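Local coordinates for filamentation induced by cAMP protein Fic (Desulfovibrio alaskensis, PDB 4RGL) that is of undetermined function but belongs to the Fic/DOC family, joining a mainly helical Fic core to a C-terminal domain of the helix-turn-helix clan, at residues G107-A112 / G125-G130; K152-L157 / I182-D187; W101-E106 / R194-L199; A111-L116 / G190-L195; I85-N90 / R118-E123. One frame throughout, in Å; residues are numbered along the deposited sequence.

Contact 1: G107-A112 / G125-G130; sequences GDLLAA and GRYRSG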
# COMPACT_ATOMS: atom_id res chain seq x y z
N GLY A 107 15.90 -14.38 11.46
CA GLY A 107 15.20 -15.46 10.77
C GLY A 107 14.00 -14.98 9.99
O GLY A 107 13.75 -15.46 8.88
N ASP A 108 13.26 -14.00 10.55
CA ASP A 108 12.09 -13.42 9.88
C ASP A 108 12.51 -12.60 8.67
O ASP A 108 11.83 -12.62 7.64
CB ASP A 108 11.28 -12.55 10.86
CG ASP A 108 10.60 -13.33 11.97
OD1 ASP A 108 10.45 -14.57 11.82
OD2 ASP A 108 10.14 -12.70 12.94
N LEU A 109 13.68 -11.91 8.76
CA LEU A 109 14.24 -11.14 7.64
C LEU A 109 14.59 -12.07 6.48
O LEU A 109 14.29 -11.75 5.32
CB LEU A 109 15.50 -10.36 8.10
CG LEU A 109 16.17 -9.44 7.04
CD1 LEU A 109 15.29 -8.27 6.70
CD2 LEU A 109 17.51 -8.94 7.54
N LEU A 110 15.17 -13.25 6.79
CA LEU A 110 15.56 -14.22 5.77
C LEU A 110 14.33 -14.89 5.17
O LEU A 110 14.25 -15.04 3.95
CB LEU A 110 16.50 -15.27 6.37
CG LEU A 110 17.79 -14.71 7.02
CD1 LEU A 110 18.58 -15.80 7.66
CD2 LEU A 110 18.64 -13.96 5.99
N ALA A 111 13.33 -15.23 6.01
CA ALA A 111 12.07 -15.82 5.54
C ALA A 111 11.35 -14.87 4.54
O ALA A 111 10.78 -15.34 3.54
CB ALA A 111 11.16 -16.12 6.72
N ALA A 112 11.43 -13.54 4.78
CA ALA A 112 10.84 -12.54 3.90
C ALA A 112 11.57 -12.49 2.56
O ALA A 112 10.93 -12.46 1.50
CB ALA A 112 10.87 -11.18 4.56
N GLY A 125 16.93 -16.23 0.94
CA GLY A 125 16.79 -16.51 2.37
C GLY A 125 18.11 -16.65 3.09
O GLY A 125 18.21 -17.39 4.08
N ARG A 126 19.15 -15.97 2.59
CA ARG A 126 20.50 -15.99 3.16
C ARG A 126 21.28 -14.80 2.66
O ARG A 126 20.94 -14.22 1.62
CB ARG A 126 21.24 -17.31 2.81
CG ARG A 126 21.26 -17.64 1.32
CD ARG A 126 21.87 -19.00 1.06
NE ARG A 126 21.60 -19.46 -0.31
CZ ARG A 126 20.52 -20.15 -0.66
NH1 ARG A 126 19.61 -20.48 0.25
NH2 ARG A 126 20.35 -20.53 -1.92
N TYR A 127 22.33 -14.41 3.38
CA TYR A 127 23.14 -13.27 2.97
C TYR A 127 24.07 -13.67 1.82
O TYR A 127 24.38 -14.86 1.66
CB TYR A 127 23.95 -12.71 4.15
CG TYR A 127 23.09 -12.23 5.30
CD1 TYR A 127 21.94 -11.47 5.06
CD2 TYR A 127 23.48 -12.41 6.62
CE1 TYR A 127 21.15 -10.99 6.11
CE2 TYR A 127 22.71 -11.92 7.68
CZ TYR A 127 21.55 -11.21 7.42
OH TYR A 127 20.78 -10.74 8.46
N ARG A 128 24.44 -12.69 0.99
CA ARG A 128 25.31 -12.92 -0.17
C ARG A 128 26.65 -13.51 0.24
O ARG A 128 27.20 -13.15 1.30
CB ARG A 128 25.52 -11.60 -0.94
CG ARG A 128 25.99 -10.47 -0.05
CD ARG A 128 26.04 -9.18 -0.80
NE ARG A 128 26.29 -8.05 0.10
CZ ARG A 128 27.49 -7.60 0.42
NH1 ARG A 128 28.58 -8.18 -0.07
NH2 ARG A 128 27.63 -6.56 1.23
N SER A 129 27.18 -14.43 -0.57
CA SER A 129 28.48 -15.05 -0.31
C SER A 129 29.60 -14.21 -0.89
O SER A 129 30.77 -14.39 -0.52
CB SER A 129 28.51 -16.46 -0.88
OG SER A 129 28.29 -16.45 -2.28
N GLY A 130 29.25 -13.30 -1.79
CA GLY A 130 30.22 -12.44 -2.45
C GLY A 130 29.86 -10.97 -2.41
O GLY A 130 28.92 -10.57 -1.72

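Contact 2: K152-L157 / I182-D187; sequences KLMADL and IHPFAD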
# COMPACT_ATOMS: atom_id res chain seq x y z
N LYS A 152 27.96 -9.82 10.95
CA LYS A 152 28.15 -8.97 12.14
C LYS A 152 27.38 -7.64 11.99
O LYS A 152 26.69 -7.21 12.92
CB LYS A 152 29.66 -8.70 12.38
CG LYS A 152 29.96 -7.78 13.58
CD LYS A 152 29.71 -8.49 14.93
CE LYS A 152 29.93 -7.57 16.11
NZ LYS A 152 31.33 -7.06 16.16
N LEU A 153 27.50 -6.98 10.81
CA LEU A 153 26.80 -5.72 10.53
C LEU A 153 25.29 -5.87 10.72
O LEU A 153 24.65 -5.01 11.33
CB LEU A 153 27.11 -5.24 9.09
CG LEU A 153 28.51 -4.71 8.83
CD1 LEU A 153 28.81 -4.65 7.35
CD2 LEU A 153 28.70 -3.36 9.46
N MSE A 154 24.73 -6.98 10.22
CA MSE A 154 23.30 -7.26 10.31
C MSE A 154 22.91 -7.66 11.72
O MSE A 154 21.87 -7.24 12.20
CB MSE A 154 22.90 -8.35 9.31
CG MSE A 154 22.74 -7.81 7.91
SE MSE A 154 21.34 -6.49 7.86
CE MSE A 154 21.99 -5.43 6.66
N ALA A 155 23.78 -8.44 12.40
CA ALA A 155 23.53 -8.83 13.79
C ALA A 155 23.45 -7.61 14.68
O ALA A 155 22.51 -7.47 15.46
CB ALA A 155 24.63 -9.76 14.27
N ASP A 156 24.41 -6.66 14.51
CA ASP A 156 24.45 -5.42 15.29
C ASP A 156 23.22 -4.56 14.99
O ASP A 156 22.57 -4.09 15.92
CB ASP A 156 25.73 -4.62 14.98
CG ASP A 156 27.01 -5.28 15.46
OD1 ASP A 156 26.94 -6.13 16.39
OD2 ASP A 156 28.10 -4.89 14.97
N LEU A 157 22.89 -4.39 13.70
CA LEU A 157 21.76 -3.58 13.28
C LEU A 157 20.43 -4.12 13.86
O LEU A 157 19.62 -3.33 14.36
CB LEU A 157 21.68 -3.53 11.73
CG LEU A 157 20.56 -2.66 11.15
CD1 LEU A 157 20.66 -1.22 11.66
CD2 LEU A 157 20.59 -2.69 9.64
N ILE A 182 24.50 -1.59 3.82
CA ILE A 182 25.08 -2.93 3.93
C ILE A 182 24.75 -3.78 2.68
O ILE A 182 25.64 -4.49 2.19
CB ILE A 182 24.61 -3.63 5.24
CG1 ILE A 182 24.94 -2.76 6.49
CG2 ILE A 182 25.24 -5.05 5.36
CD1 ILE A 182 24.32 -3.25 7.83
N HIS A 183 23.49 -3.68 2.14
CA HIS A 183 23.07 -4.52 0.98
C HIS A 183 23.35 -6.00 1.29
O HIS A 183 24.29 -6.57 0.75
CB HIS A 183 23.79 -4.08 -0.32
CG HIS A 183 22.95 -3.25 -1.24
ND1 HIS A 183 22.55 -1.97 -0.90
CD2 HIS A 183 22.59 -3.49 -2.53
CE1 HIS A 183 21.89 -1.51 -1.95
NE2 HIS A 183 21.90 -2.38 -2.95
N PRO A 184 22.66 -6.58 2.30
CA PRO A 184 23.06 -7.90 2.80
C PRO A 184 22.76 -9.04 1.82
O PRO A 184 23.36 -10.10 1.92
CB PRO A 184 22.24 -8.07 4.08
CG PRO A 184 21.07 -7.19 3.89
CD PRO A 184 21.57 -6.01 3.13
N PHE A 185 21.81 -8.84 0.91
CA PHE A 185 21.41 -9.91 0.00
C PHE A 185 22.00 -9.71 -1.39
O PHE A 185 22.37 -8.59 -1.76
CB PHE A 185 19.88 -10.00 -0.08
CG PHE A 185 19.22 -10.24 1.26
CD1 PHE A 185 19.23 -11.50 1.84
CD2 PHE A 185 18.54 -9.22 1.91
CE1 PHE A 185 18.62 -11.73 3.07
CE2 PHE A 185 17.91 -9.45 3.14
CZ PHE A 185 17.96 -10.70 3.71
N ALA A 186 22.09 -10.80 -2.17
CA ALA A 186 22.59 -10.74 -3.53
C ALA A 186 21.66 -9.90 -4.43
O ALA A 186 22.14 -9.21 -5.33
CB ALA A 186 22.73 -12.15 -4.09
N ASP A 187 20.34 -9.96 -4.17
CA ASP A 187 19.35 -9.20 -4.95
C ASP A 187 18.20 -8.74 -4.07
O ASP A 187 17.94 -9.35 -3.03
CB ASP A 187 18.80 -10.05 -6.12
CG ASP A 187 19.85 -10.53 -7.11
OD1 ASP A 187 20.40 -11.63 -6.90
OD2 ASP A 187 20.04 -9.84 -8.14

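Contact 3: W101-E106 / R194-L199; sequences WDASVE and RLWQTL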
# COMPACT_ATOMS: atom_id res chain seq x y z
N TRP A 101 6.09 -11.72 11.13
CA TRP A 101 7.46 -11.29 11.37
C TRP A 101 7.60 -10.18 12.42
O TRP A 101 6.80 -9.24 12.48
CB TRP A 101 8.10 -10.82 10.07
CG TRP A 101 7.99 -11.81 8.95
CD1 TRP A 101 8.21 -13.15 9.02
CD2 TRP A 101 7.76 -11.51 7.57
NE1 TRP A 101 8.02 -13.72 7.79
CE2 TRP A 101 7.77 -12.74 6.88
CE3 TRP A 101 7.55 -10.32 6.86
CZ2 TRP A 101 7.55 -12.81 5.50
CZ3 TRP A 101 7.31 -10.40 5.49
CH2 TRP A 101 7.32 -11.63 4.83
N ASP A 102 8.70 -10.27 13.19
CA ASP A 102 9.19 -9.24 14.08
C ASP A 102 10.46 -8.65 13.46
O ASP A 102 11.37 -9.39 13.11
CB ASP A 102 9.46 -9.84 15.49
CG ASP A 102 9.90 -8.83 16.54
OD1 ASP A 102 10.78 -8.00 16.23
OD2 ASP A 102 9.47 -8.97 17.71
N ALA A 103 10.46 -7.33 13.21
CA ALA A 103 11.52 -6.66 12.44
C ALA A 103 12.95 -6.91 13.01
O ALA A 103 13.93 -6.75 12.28
CB ALA A 103 11.25 -5.17 12.39
N SER A 104 13.06 -7.28 14.29
CA SER A 104 14.37 -7.48 14.91
C SER A 104 14.86 -8.94 14.79
O SER A 104 16.02 -9.23 15.13
CB SER A 104 14.32 -7.07 16.38
OG SER A 104 13.36 -7.82 17.10
N VAL A 105 14.00 -9.86 14.29
CA VAL A 105 14.36 -11.28 14.18
C VAL A 105 15.06 -11.54 12.84
O VAL A 105 14.45 -11.39 11.77
CB VAL A 105 13.12 -12.21 14.35
CG1 VAL A 105 13.51 -13.68 14.20
CG2 VAL A 105 12.45 -11.97 15.70
N GLU A 106 16.34 -12.01 12.89
CA GLU A 106 17.14 -12.29 11.69
C GLU A 106 16.46 -13.35 10.82
O GLU A 106 16.42 -13.21 9.60
CB GLU A 106 18.55 -12.74 12.08
CG GLU A 106 19.54 -12.73 10.92
CD GLU A 106 20.97 -13.03 11.31
OE1 GLU A 106 21.19 -13.94 12.14
OE2 GLU A 106 21.89 -12.39 10.74
N ARG A 194 12.39 -1.16 1.84
CA ARG A 194 11.04 -0.58 1.94
C ARG A 194 10.11 -1.51 2.68
O ARG A 194 9.25 -1.04 3.45
CB ARG A 194 10.49 -0.27 0.55
CG ARG A 194 11.34 0.70 -0.20
CD ARG A 194 10.90 0.90 -1.61
NE ARG A 194 12.02 1.33 -2.43
CZ ARG A 194 12.68 0.52 -3.25
NH1 ARG A 194 12.23 -0.70 -3.48
NH2 ARG A 194 13.73 0.97 -3.92
N LEU A 195 10.28 -2.84 2.50
CA LEU A 195 9.46 -3.82 3.19
C LEU A 195 9.67 -3.74 4.69
O LEU A 195 8.70 -3.68 5.45
CB LEU A 195 9.76 -5.24 2.68
CG LEU A 195 9.06 -6.39 3.46
CD1 LEU A 195 7.54 -6.36 3.23
CD2 LEU A 195 9.62 -7.72 3.06
N TRP A 196 10.94 -3.73 5.13
CA TRP A 196 11.26 -3.77 6.54
C TRP A 196 10.92 -2.44 7.22
O TRP A 196 10.49 -2.44 8.37
CB TRP A 196 12.72 -4.14 6.78
CG TRP A 196 12.88 -5.29 7.73
CD1 TRP A 196 13.46 -5.26 8.96
CD2 TRP A 196 12.27 -6.58 7.61
NE1 TRP A 196 13.36 -6.49 9.56
CE2 TRP A 196 12.59 -7.31 8.78
CE3 TRP A 196 11.49 -7.21 6.62
CZ2 TRP A 196 12.18 -8.63 8.97
CZ3 TRP A 196 11.06 -8.51 6.83
CH2 TRP A 196 11.42 -9.21 7.98
N GLN A 197 10.98 -1.31 6.47
CA GLN A 197 10.53 -0.04 7.02
C GLN A 197 9.02 -0.09 7.31
O GLN A 197 8.59 0.29 8.40
CB GLN A 197 10.86 1.12 6.07
CG GLN A 197 10.34 2.46 6.59
CD GLN A 197 10.69 3.60 5.70
OE1 GLN A 197 11.86 3.88 5.44
NE2 GLN A 197 9.69 4.39 5.34
N THR A 198 8.23 -0.67 6.37
CA THR A 198 6.79 -0.88 6.57
C THR A 198 6.54 -1.81 7.78
O THR A 198 5.58 -1.61 8.52
CB THR A 198 6.16 -1.46 5.28
OG1 THR A 198 6.49 -0.62 4.17
CG2 THR A 198 4.65 -1.59 5.39
N LEU A 199 7.43 -2.81 7.98
CA LEU A 199 7.28 -3.76 9.09
C LEU A 199 7.52 -3.07 10.42
O LEU A 199 6.71 -3.21 11.33
CB LEU A 199 8.22 -4.97 8.92
CG LEU A 199 8.02 -6.11 9.95
CD1 LEU A 199 6.60 -6.67 9.89
CD2 LEU A 199 9.01 -7.20 9.73

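Contact 4: A111-L116 / G190-L195; sequences AAHELL and GRMGRL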
# COMPACT_ATOMS: atom_id res chain seq x y z
N ALA A 111 13.33 -15.23 6.01
CA ALA A 111 12.07 -15.82 5.54
C ALA A 111 11.35 -14.87 4.54
O ALA A 111 10.78 -15.34 3.54
CB ALA A 111 11.16 -16.12 6.72
N ALA A 112 11.43 -13.54 4.78
CA ALA A 112 10.84 -12.54 3.90
C ALA A 112 11.57 -12.49 2.56
O ALA A 112 10.93 -12.46 1.50
CB ALA A 112 10.87 -11.18 4.56
N HIS A 113 12.92 -12.50 2.59
CA HIS A 113 13.74 -12.47 1.38
C HIS A 113 13.47 -13.72 0.52
O HIS A 113 13.42 -13.61 -0.72
CB HIS A 113 15.22 -12.37 1.73
CG HIS A 113 16.11 -12.26 0.54
ND1 HIS A 113 16.83 -13.35 0.08
CD2 HIS A 113 16.30 -11.22 -0.31
CE1 HIS A 113 17.46 -12.93 -1.00
NE2 HIS A 113 17.18 -11.65 -1.27
N GLU A 114 13.24 -14.89 1.17
CA GLU A 114 12.89 -16.13 0.49
C GLU A 114 11.58 -15.97 -0.31
O GLU A 114 11.55 -16.27 -1.50
CB GLU A 114 12.78 -17.30 1.51
CG GLU A 114 11.83 -18.44 1.10
CD GLU A 114 12.14 -19.14 -0.22
OE1 GLU A 114 13.30 -19.04 -0.69
OE2 GLU A 114 11.23 -19.79 -0.76
N LEU A 115 10.51 -15.48 0.34
CA LEU A 115 9.21 -15.30 -0.32
C LEU A 115 9.30 -14.31 -1.46
O LEU A 115 8.64 -14.48 -2.48
CB LEU A 115 8.16 -14.83 0.68
CG LEU A 115 7.66 -15.87 1.66
CD1 LEU A 115 6.82 -15.23 2.73
CD2 LEU A 115 6.87 -16.94 0.94
N LEU A 116 10.12 -13.26 -1.29
CA LEU A 116 10.25 -12.18 -2.26
C LEU A 116 11.05 -12.62 -3.49
O LEU A 116 10.76 -12.18 -4.60
CB LEU A 116 10.92 -10.96 -1.60
CG LEU A 116 11.05 -9.70 -2.47
CD1 LEU A 116 9.70 -9.03 -2.67
CD2 LEU A 116 12.02 -8.72 -1.84
N GLY A 190 16.84 -3.19 -2.23
CA GLY A 190 15.95 -2.03 -2.28
C GLY A 190 14.55 -2.36 -1.79
O GLY A 190 14.06 -1.76 -0.84
N ARG A 191 13.95 -3.39 -2.39
CA ARG A 191 12.61 -3.86 -2.04
C ARG A 191 12.54 -4.36 -0.57
O ARG A 191 11.52 -4.16 0.09
CB ARG A 191 12.19 -4.98 -3.00
CG ARG A 191 11.93 -4.49 -4.42
CD ARG A 191 11.76 -5.63 -5.39
NE ARG A 191 13.05 -6.18 -5.81
CZ ARG A 191 13.17 -7.25 -6.59
NH1 ARG A 191 12.10 -7.91 -7.00
NH2 ARG A 191 14.38 -7.68 -6.95
N MSE A 192 13.65 -4.99 -0.06
CA MSE A 192 13.72 -5.45 1.34
C MSE A 192 13.81 -4.27 2.31
O MSE A 192 13.35 -4.36 3.45
CB MSE A 192 14.93 -6.38 1.55
CG MSE A 192 14.74 -7.77 0.95
SE MSE A 192 13.22 -8.71 1.71
CE MSE A 192 13.82 -8.88 3.52
N GLY A 193 14.44 -3.19 1.86
CA GLY A 193 14.55 -1.97 2.64
C GLY A 193 13.19 -1.35 2.91
O GLY A 193 12.83 -1.12 4.07
N ARG A 194 12.39 -1.16 1.84
CA ARG A 194 11.04 -0.58 1.94
C ARG A 194 10.11 -1.51 2.68
O ARG A 194 9.25 -1.04 3.45
CB ARG A 194 10.49 -0.27 0.55
CG ARG A 194 11.34 0.70 -0.20
CD ARG A 194 10.90 0.90 -1.61
NE ARG A 194 12.02 1.33 -2.43
CZ ARG A 194 12.68 0.52 -3.25
NH1 ARG A 194 12.23 -0.70 -3.48
NH2 ARG A 194 13.73 0.97 -3.92
N LEU A 195 10.28 -2.84 2.50
CA LEU A 195 9.46 -3.82 3.19
C LEU A 195 9.67 -3.74 4.69
O LEU A 195 8.70 -3.68 5.45
CB LEU A 195 9.76 -5.24 2.68
CG LEU A 195 9.06 -6.39 3.46
CD1 LEU A 195 7.54 -6.36 3.23
CD2 LEU A 195 9.62 -7.72 3.06

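Contact 5: I85-N90 / R118-E123; sequences IQEVRN and RGLVDE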
# COMPACT_ATOMS: atom_id res chain seq x y z
N ILE A 85 6.09 -10.26 -13.93
CA ILE A 85 4.81 -10.71 -13.37
C ILE A 85 5.06 -11.57 -12.10
O ILE A 85 4.33 -11.43 -11.11
CB ILE A 85 3.98 -11.48 -14.44
CG1 ILE A 85 3.71 -10.59 -15.69
CG2 ILE A 85 2.66 -11.99 -13.85
CD1 ILE A 85 3.07 -11.32 -16.90
N GLN A 86 6.15 -12.38 -12.10
CA GLN A 86 6.49 -13.19 -10.93
C GLN A 86 7.04 -12.34 -9.81
O GLN A 86 6.86 -12.68 -8.64
CB GLN A 86 7.49 -14.29 -11.28
CG GLN A 86 6.82 -15.66 -11.44
CD GLN A 86 6.05 -16.07 -10.19
OE1 GLN A 86 4.87 -16.45 -10.27
NE2 GLN A 86 6.68 -15.99 -9.03
N GLU A 87 7.70 -11.21 -10.14
CA GLU A 87 8.15 -10.26 -9.12
C GLU A 87 6.94 -9.74 -8.33
O GLU A 87 6.99 -9.70 -7.11
CB GLU A 87 8.93 -9.09 -9.75
CG GLU A 87 10.32 -9.46 -10.24
CD GLU A 87 11.18 -8.28 -10.65
OE1 GLU A 87 10.77 -7.12 -10.41
OE2 GLU A 87 12.31 -8.52 -11.15
N VAL A 88 5.82 -9.44 -9.05
CA VAL A 88 4.58 -8.95 -8.44
C VAL A 88 3.95 -10.03 -7.56
O VAL A 88 3.58 -9.76 -6.42
CB VAL A 88 3.58 -8.45 -9.53
CG1 VAL A 88 2.25 -8.05 -8.90
CG2 VAL A 88 4.17 -7.31 -10.34
N ARG A 89 3.81 -11.26 -8.09
CA ARG A 89 3.22 -12.37 -7.34
C ARG A 89 4.00 -12.61 -6.04
O ARG A 89 3.40 -12.68 -4.97
CB ARG A 89 3.18 -13.66 -8.19
CG ARG A 89 2.31 -13.55 -9.44
CD ARG A 89 1.97 -14.93 -9.99
NE ARG A 89 1.23 -14.86 -11.25
CZ ARG A 89 1.78 -15.00 -12.45
NH1 ARG A 89 3.09 -15.24 -12.56
NH2 ARG A 89 1.04 -14.92 -13.55
N ASN A 90 5.35 -12.68 -6.14
CA ASN A 90 6.22 -12.88 -4.96
C ASN A 90 6.09 -11.72 -3.98
O ASN A 90 5.98 -11.95 -2.77
CB ASN A 90 7.69 -13.05 -5.39
CG ASN A 90 8.00 -14.39 -6.03
OD1 ASN A 90 7.11 -15.21 -6.30
ND2 ASN A 90 9.27 -14.65 -6.26
N ARG A 118 11.87 -16.03 -4.29
CA ARG A 118 11.66 -17.44 -4.66
C ARG A 118 11.56 -17.61 -6.18
O ARG A 118 10.78 -16.92 -6.83
CB ARG A 118 10.41 -17.99 -3.99
CG ARG A 118 10.13 -19.47 -4.32
CD ARG A 118 8.89 -19.97 -3.64
NE ARG A 118 8.99 -19.87 -2.19
CZ ARG A 118 8.01 -20.17 -1.36
NH1 ARG A 118 6.84 -20.60 -1.83
NH2 ARG A 118 8.18 -20.05 -0.05
N GLY A 119 12.42 -18.49 -6.72
CA GLY A 119 12.41 -18.84 -8.14
C GLY A 119 13.02 -17.80 -9.07
O GLY A 119 13.07 -18.02 -10.28
N LEU A 120 13.48 -16.67 -8.52
CA LEU A 120 14.02 -15.59 -9.35
C LEU A 120 15.54 -15.54 -9.28
O LEU A 120 16.19 -15.08 -10.22
CB LEU A 120 13.44 -14.23 -8.91
CG LEU A 120 11.92 -14.08 -9.01
CD1 LEU A 120 11.46 -12.81 -8.29
CD2 LEU A 120 11.45 -14.08 -10.46
N VAL A 121 16.12 -15.95 -8.12
CA VAL A 121 17.56 -15.80 -7.86
C VAL A 121 18.12 -17.08 -7.20
O VAL A 121 17.35 -17.91 -6.70
CB VAL A 121 17.81 -14.54 -6.99
CG1 VAL A 121 19.19 -14.57 -6.33
CG2 VAL A 121 17.63 -13.27 -7.81
N ASP A 122 19.46 -17.26 -7.24
CA ASP A 122 20.11 -18.43 -6.66
C ASP A 122 20.16 -18.34 -5.13
O ASP A 122 19.67 -19.24 -4.44
CB ASP A 122 21.53 -18.61 -7.23
N GLU A 123 20.71 -17.23 -4.58
CA GLU A 123 20.86 -17.06 -3.13
C GLU A 123 19.63 -16.39 -2.51
O GLU A 123 19.56 -15.16 -2.43
CB GLU A 123 22.12 -16.26 -2.79
CG GLU A 123 23.41 -16.99 -3.12
CD GLU A 123 24.66 -16.23 -2.76
OE1 GLU A 123 25.05 -15.31 -3.52
OE2 GLU A 123 25.26 -16.54 -1.71

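Contact 1: G107-A112 / G125-G130
Leu110 and Leu109 supply the apolar part of this contact, in which helix 106-117 of the Fic core receives Tyr127 from the loop that follows it. The CD2 branch of Leu110 lies over one face of the phenol ring, 3.9 Å from Tyr127 CE1. It also touches the backbone at Arg126 CA, so one methyl meets both the ring and the chain that carries it. Leu109 approaches from another direction: with CG anti to the backbone N (chi1 -177°), its CD2 is carried to the edge of the ring, near its plane, and stands 3.8 Å from Tyr127 OH. Each leucine crosses the tyrosine at about a right angle.

Between the backbones the contact is closer and more polar. Gly125 CA faces Leu110 O at 3.3 Å, a CA-H...O contact with an angle of 141° at the hydrogen. Beside it, Leu110 CB rests 3.6 Å from Gly125 O.

Conventional hydrogen bonds lie around this interface and not across it. Tyr127 OH is bonded to the carboxylate of Glu106, and Gly125 N to His113 ND1. Farther along the loop, Arg128 NH1 donates to Gly130 O at 2.9 Å, while its remaining nitrogens bond to the carbonyls of Ile182, His183 and Pro145.

The chemistry implies a division of labour: leucine methyls meet one face and the edge of the tyrosine ring by apolar contact, and Phe185 meets the ring as well, whereas the hydroxyl is held by its hydrogen bond to Glu106.

Contact 2: K152-L157 / I182-D187
The Fic signature, HPFADGNGR, begins at His183, and the two residues flanking that histidine, Ile182 and Pro184, are those that touch helix 150-163. Ile182 is the last residue of helix 168-182; at His183 the chain leaves the helix with positive phi, and the CB of His183 points away from helix 150-163 while those of its two neighbours point toward it.

Met154, present as selenomethionine, reaches into the angle between the two. Its chain is bent at chi2 (-62°) and again at chi3, which folds the terminal methyl back toward the loop. There Met154 CE lies 3.4 Å from Ile182 CD1 and equally close to Pro184 CG. The proline ring runs at about a right angle to this chain; Pro184 CB is 3.9 Å from Met154 CG, and Pro184 CG also approaches Met154 SE. Ile182 slides past Met154 in the opposite direction.

The delta methyl of Ile182 also collects the other helix residues. Leu153 meets it through CB, 3.7 Å from Ile182 CD1, and Leu157 adds the more distant CD2, 4.2 Å from the same atom. Leu153 also brings its CD1 branch to Ile182 CG2, at 4.1 Å.

No hydrogen bond crosses between the segments. The carbonyls of Ile182 and His183 are instead bonded to the side chain of Arg128, whose backbone is also paired with Pro184. The signature loop between two helices, here 168-182 and 189-202, is characteristic of the Fic fold; in this protein helix 150-163 packs against its first residues.

Contact 3: W101-E106 / R194-L199
Two torsions bring the key groups to the loop 101-106: Leu199 holds CG anti to its own N (chi1 -173°), and Trp196 takes a first torsion between the staggered positions (chi1 -127°), which brings its indole nitrogen to Ala103. There Trp196 NE1 donates to Ala103 O at 2.8 Å with an N-H...O angle of 154°. The acceptor sits at the edge of the indole, close to its plane, and the donor lies in the carbonyl plane, on a lone pair.

The carbonyl belongs to a type I turn from Asp102 to Val105, with Val105 as N-cap of helix 106-117. An Asx turn reinforces it, Asp102 OD1 accepting from Ser104 N at 3.1 Å through its anti lone pair. The contact thus joins the entrance of one helix of the Fic core to helix 189-202, which carries the latter part of the Fic signature.

Leu199 CD2 fits between loop and indole: it lies over one face of the Trp196 ring, displaced toward its rim, at the edge of the Trp101 ring, and 3.7 Å from Ala103 CA. Its other branch, CD1, faces Trp101 O. The two tryptophans meet obliquely, Trp101 CE3 standing 3.9 Å from Trp196 CZ3. Ala112 of helix 106-117 touches both indoles.

Contact 4: A111-L116 / G190-L195
The imidazole of His113 presents its edge to Met192, with His113 CD2 4.0 Å from Met192 CG and close to the ring plane. Phe185 stacks on the imidazole, and both nitrogens are bonded, ND1 accepting from Gly125 N and NE2 donating to Asp187 O; these bonds fix the rotation of the ring. The selenium of Met192, a selenomethionine, is also at the edge, 5.5 Å from the ring centroid.

Bent at chi2 (-60°) and chi3, Met192 lays its tip along helix 106-117. Met192 SE comes 3.8 Å from His113 CA, and its CE reaches Ala112 CB at 3.9 Å. One turn on from Ala112, Leu116 slides past in the opposite direction, its CD2 3.7 Å from Met192 SE and 3.9 Å from Arg191 CB. Leu195 CD2 adds a touch on Ala112 CB. The axes of segments 111-116 and 190-195 approach to 10.9 Å, with an angle of 126° between their directions.

Beyond this apolar seam Arg191 turns its polar end to a bound unknown ligand, while Arg194 forms a salt bridge with Glu60 and a hydrogen bond with Ser56. The sequence around Ser56 and Glu60 matches the (S/T)xxxE(G/N) motif, so the pairing with the last arginine of HPFxxGNGRxxR is consistent with the autoinhibited arrangement of Fic proteins.

Contact 5: I85-N90 / R118-E123
Leu120 meets helix 82-95 from the loop that leaves helix 106-117 in the helical Fic core. Its CB points toward the helix, and Leu120 CG, set anti to the carbonyl carbon (chi1 -60°), stands 3.9 Å from Asn90 ND2. The two branches then part. Leu120 CD1 lies against Asn90 ND2 at 3.5 Å and against the methylene of Glu87, 4.0 Å from its CG, whereas CD2 turns to Gln86 CB. The leucine thus rests on aliphatic parts of two polar side chains and beside the amide of a third.

The carboxylate of Glu87 and the oxygen of Gln86 have partners outside the loop: Glu87 OE1 is hydrogen-bonded to Asn62 ND2, in a neighbourhood where an unknown ligand is bound, and Gln86 OE1 accepts from Arg89 NH1 at 3.1 Å. Arg118, the first residue beyond helix 106-117, leads its charged end away from helix 82-95 to a salt bridge with Glu114.

The backbone of Arg118 makes the polar tie across the contact. Asn90 ND2 donates to Arg118 O at 2.8 Å with an N-H...O angle of 150°, and the same nitrogen makes a weak hydrogen bond to Leu116 O. In the stronger bond the donor lies in the carbonyl plane on a lone pair, and Arg118 O sits close to the amide plane of Asn90.

Contacts 2, 3 and 4 are buried, whereas contacts 1 and 5 lie at the surface, where two parts of the loop after helix 106-117 lie against helix flanks. Helix 106-117 serves contacts 1 and 4, and helix 189-202 serves contacts 3 and 4; Ala112 lies where contacts 3 and 4 meet. Chemistry does not simply follow depth. Contacts 2 and 4 join their segments by apolar packing around selenomethionines, yet buried contact 3 adds an indole-to-carbonyl bond to its apolar packing. Of the surface pair, contact 5 has an amide-to-carbonyl bond and contact 1 a CA-H...O approach. His113 links contact 4 to contacts 1 and 2, and Arg128 ties contact 1 to contact 2.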